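Local coordinates for protein GDSL-esterase (Pseudoalteromonas sp., PDB 3HP4) that hydrolyses esters as a psychrotrophic enzyme of the GDSL family, and is possibly active on lysophospholipids, at residues 152-157 / 163-168. Residues are numbered along the deposited sequence; the frame is centred on the assembly and turned at random.
Sequences SDLMQN and NKKAQP
Asn163 has its CG between its own backbone N and carbonyl carbon (chi1 66°), which lays the amide against the backbone of Asp153 and Leu154. Lys165 has CG anti to the backbone N (chi1 -169°), and its extended chain runs out to the carboxylate of Asp153.

The amide of Asn163 works from both ends. Asn163 ND2 gives a nearly straight hydrogen bond (172° at the hydrogen) to Asp153 O, 2.9 Å away. The acceptor lies close to the amide plane, but the donor sits well above the carbonyl plane of Asp153. Asn163 OD1 accepts from Ala166 N at 3.1 Å, a capping bond at the turn that leads into helix 166-183. The backbone N of Asn163 adds a bond to Leu154 O, also 2.9 Å. Replacing the asparagine with an alanine would probably leave Asp153 O without this donor and Ala166 N without its side-chain cap.

Outside this polar centre, Lys165 NZ forms a salt bridge with Asp153 OD2 at 2.9 Å, on the anti lone pair. The lysine chain also passes Leu154, and Lys165 CG lies 3.7 Å from Leu154 CD2. Leu154 CB meets Ala166 CB at 4.1 Å. Gln156 CG packs on Asn163 CB at 3.8 Å, while its NE2 bonds to Tyr16 O.

The two segments bracket a five-residue link whose sequence fits the Asp-x-x-His motif of SGNH hydrolases. As in that family, the link probably carries the aspartate and histidine of the catalytic triad, just before the last helix.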
ATOM      1  N   SER A 152      -7.829 -19.570  -4.902  1.00 12.62           N
ATOM      2  CA  SER A 152      -9.128 -19.092  -5.367  1.00 12.46           C
ATOM      3  C   SER A 152     -10.143 -18.839  -4.211  1.00 10.63           C
ATOM      4  O   SER A 152     -11.027 -17.983  -4.322  1.00 10.66           O
ATOM      5  CB  SER A 152      -9.729 -20.060  -6.391  1.00 14.41           C
ATOM      6  OG  SER A 152     -10.069 -21.247  -5.727  1.00 17.25           O
ATOM      7  N   ASP A 153      -9.991 -19.565  -3.101  1.00  8.12           N
ATOM      8  CA  ASP A 153     -10.874 -19.390  -1.940  1.00 10.61           C
ATOM      9  C   ASP A 153     -10.598 -18.062  -1.224  1.00  9.19           C
ATOM     10  O   ASP A 153     -11.311 -17.721  -0.295  1.00  8.57           O
ATOM     11  CB  ASP A 153     -10.735 -20.554  -0.938  1.00 11.41           C
ATOM     12  CG  ASP A 153      -9.323 -20.685  -0.394  1.00 19.30           C
ATOM     13  OD1 ASP A 153      -8.382 -20.835  -1.215  1.00 23.98           O
ATOM     14  OD2 ASP A 153      -9.136 -20.637   0.850  1.00 26.75           O
ATOM     15  N   LEU A 154      -9.547 -17.321  -1.621  1.00  8.11           N
ATOM     16  CA  LEU A 154      -9.182 -16.059  -0.965  1.00  7.37           C
ATOM     17  C   LEU A 154      -9.497 -14.881  -1.886  1.00  8.00           C
ATOM     18  O   LEU A 154      -9.208 -13.738  -1.515  1.00  8.69           O
ATOM     19  CB  LEU A 154      -7.695 -16.046  -0.641  1.00  6.94           C
ATOM     20  CG  LEU A 154      -7.244 -17.170   0.268  1.00  8.29           C
ATOM     21  CD1 LEU A 154      -5.747 -16.925   0.523  1.00  9.90           C
ATOM     22  CD2 LEU A 154      -8.054 -17.195   1.572  1.00  9.03           C
ATOM     23  N   MET A 155     -10.035 -15.123  -3.074  1.00  9.38           N
ATOM     24  CA  MET A 155     -10.284 -14.079  -4.066  1.00 10.09           C
ATOM     25  C   MET A 155     -11.755 -13.947  -4.392  1.00 12.17           C
ATOM     26  O   MET A 155     -12.473 -14.937  -4.358  1.00 11.95           O
ATOM     27  CB  MET A 155      -9.493 -14.363  -5.345  1.00 10.50           C
ATOM     28  CG  MET A 155      -8.005 -14.319  -5.152  1.00 10.02           C
ATOM     29  SD  MET A 155      -7.308 -12.721  -4.571  1.00 11.31           S
ATOM     30  CE  MET A 155      -7.273 -11.817  -6.131  1.00 16.30           C
ATOM     31  N   GLN A 156     -12.212 -12.741  -4.704  1.00 13.93           N
ATOM     32  CA  GLN A 156     -13.600 -12.518  -5.081  1.00 18.05           C
ATOM     33  C   GLN A 156     -13.853 -13.061  -6.483  1.00 19.57           C
ATOM     34  O   GLN A 156     -12.932 -13.285  -7.253  1.00 19.79           O
ATOM     35  CB  GLN A 156     -13.935 -11.025  -5.003  1.00 18.56           C
ATOM     36  CG  GLN A 156     -13.927 -10.511  -3.577  1.00 19.65           C
ATOM     37  CD  GLN A 156     -14.271  -9.041  -3.473  1.00 26.78           C
ATOM     38  OE1 GLN A 156     -14.733  -8.428  -4.438  1.00 32.12           O
ATOM     39  NE2 GLN A 156     -14.050  -8.465  -2.300  1.00 25.22           N
ATOM     40  N   ASN A 157     -15.118 -13.291  -6.806  1.00 22.09           N
ATOM     41  CA  ASN A 157     -15.472 -13.781  -8.141  1.00 24.94           C
ATOM     42  C   ASN A 157     -14.644 -13.118  -9.258  1.00 26.38           C
ATOM     43  O   ASN A 157     -14.213 -13.784 -10.204  1.00 26.34           O
ATOM     44  CB  ASN A 157     -16.976 -13.617  -8.385  1.00 25.76           C
ATOM     45  CG  ASN A 157     -17.805 -14.657  -7.644  1.00 28.74           C
ATOM     46  OD1 ASN A 157     -17.270 -15.635  -7.108  1.00 32.12           O
ATOM     47  ND2 ASN A 157     -19.121 -14.466  -7.635  1.00 31.29           N
ATOM     48  N   ASN A 163     -10.969 -11.472  -0.952  1.00  9.36           N
ATOM     49  CA  ASN A 163     -12.274 -11.558  -0.296  1.00  9.09           C
ATOM     50  C   ASN A 163     -12.148 -11.471   1.222  1.00  9.43           C
ATOM     51  O   ASN A 163     -11.063 -11.135   1.734  1.00  8.66           O
ATOM     52  CB  ASN A 163     -13.008 -12.845  -0.738  1.00  9.15           C
ATOM     53  CG  ASN A 163     -12.317 -14.123  -0.258  1.00  8.98           C
ATOM     54  OD1 ASN A 163     -11.449 -14.098   0.583  1.00  8.37           O
ATOM     55  ND2 ASN A 163     -12.710 -15.262  -0.838  1.00  8.82           N
ATOM     56  N   LYS A 164     -13.236 -11.727   1.939  1.00  9.29           N
ATOM     57  CA  LYS A 164     -13.214 -11.599   3.388  1.00  9.38           C
ATOM     58  C   LYS A 164     -12.240 -12.583   4.026  1.00  9.09           C
ATOM     59  O   LYS A 164     -11.514 -12.232   4.960  1.00  8.90           O
ATOM     60  CB  LYS A 164     -14.638 -11.733   3.950  1.00 10.99           C
ATOM     61  CG  LYS A 164     -14.696 -12.003   5.429  1.00 14.77           C
ATOM     62  CD  LYS A 164     -16.151 -12.288   5.875  1.00 21.65           C
ATOM     63  CE  LYS A 164     -16.223 -12.234   7.378  1.00 24.56           C
ATOM     64  NZ  LYS A 164     -17.570 -12.600   7.886  1.00 26.92           N
ATOM     65  N   LYS A 165     -12.152 -13.791   3.480  1.00  9.38           N
ATOM     66  CA  LYS A 165     -11.265 -14.805   4.037  1.00  9.52           C
ATOM     67  C   LYS A 165      -9.795 -14.403   3.919  1.00  8.76           C
ATOM     68  O   LYS A 165      -8.941 -14.786   4.730  1.00  9.95           O
ATOM     69  CB  LYS A 165     -11.526 -16.126   3.311  1.00  9.98           C
ATOM     70  CG  LYS A 165     -10.865 -17.322   3.964  1.00 11.99           C
ATOM     71  CD  LYS A 165     -11.195 -18.637   3.244  1.00 15.21           C
ATOM     72  CE  LYS A 165     -10.337 -19.770   3.792  1.00 18.77           C
ATOM     73  NZ  LYS A 165     -10.742 -21.072   3.200  1.00 20.28           N
ATOM     74  N   ALA A 166      -9.475 -13.631   2.894  1.00  8.24           N
ATOM     75  CA  ALA A 166      -8.089 -13.165   2.728  1.00  7.28           C
ATOM     76  C   ALA A 166      -7.656 -12.163   3.814  1.00  8.24           C
ATOM     77  O   ALA A 166      -6.455 -12.041   4.059  1.00  8.45           O
ATOM     78  CB  ALA A 166      -7.937 -12.519   1.395  1.00  9.35           C
ATOM     79  N   GLN A 167      -8.607 -11.456   4.414  1.00  7.36           N
ATOM     80  CA  GLN A 167      -8.221 -10.308   5.251  1.00  7.55           C
ATOM     81  C   GLN A 167      -7.397 -10.660   6.495  1.00  8.56           C
ATOM     82  O   GLN A 167      -6.432  -9.977   6.763  1.00  7.58           O
ATOM     83  CB  GLN A 167      -9.423  -9.405   5.558  1.00  8.57           C
ATOM     84  CG  GLN A 167     -10.217  -9.002   4.299  1.00  9.43           C
ATOM     85  CD  GLN A 167      -9.427  -8.146   3.384  1.00  9.10           C
ATOM     86  OE1 GLN A 167      -8.812  -7.158   3.821  1.00  9.11           O
ATOM     87  NE2 GLN A 167      -9.399  -8.505   2.086  1.00  8.46           N
ATOM     88  N   PRO A 168      -7.750 -11.716   7.243  1.00  8.64           N
ATOM     89  CA  PRO A 168      -6.875 -12.074   8.395  1.00  7.96           C
ATOM     90  C   PRO A 168      -5.463 -12.462   7.956  1.00  7.86           C
ATOM     91  O   PRO A 168      -4.490 -12.199   8.662  1.00  7.54           O
ATOM     92  CB  PRO A 168      -7.589 -13.266   9.066  1.00  9.87           C
ATOM     93  CG  PRO A 168      -8.981 -13.152   8.592  1.00 11.89           C
ATOM     94  CD  PRO A 168      -9.003 -12.506   7.238  1.00  9.11           C
TER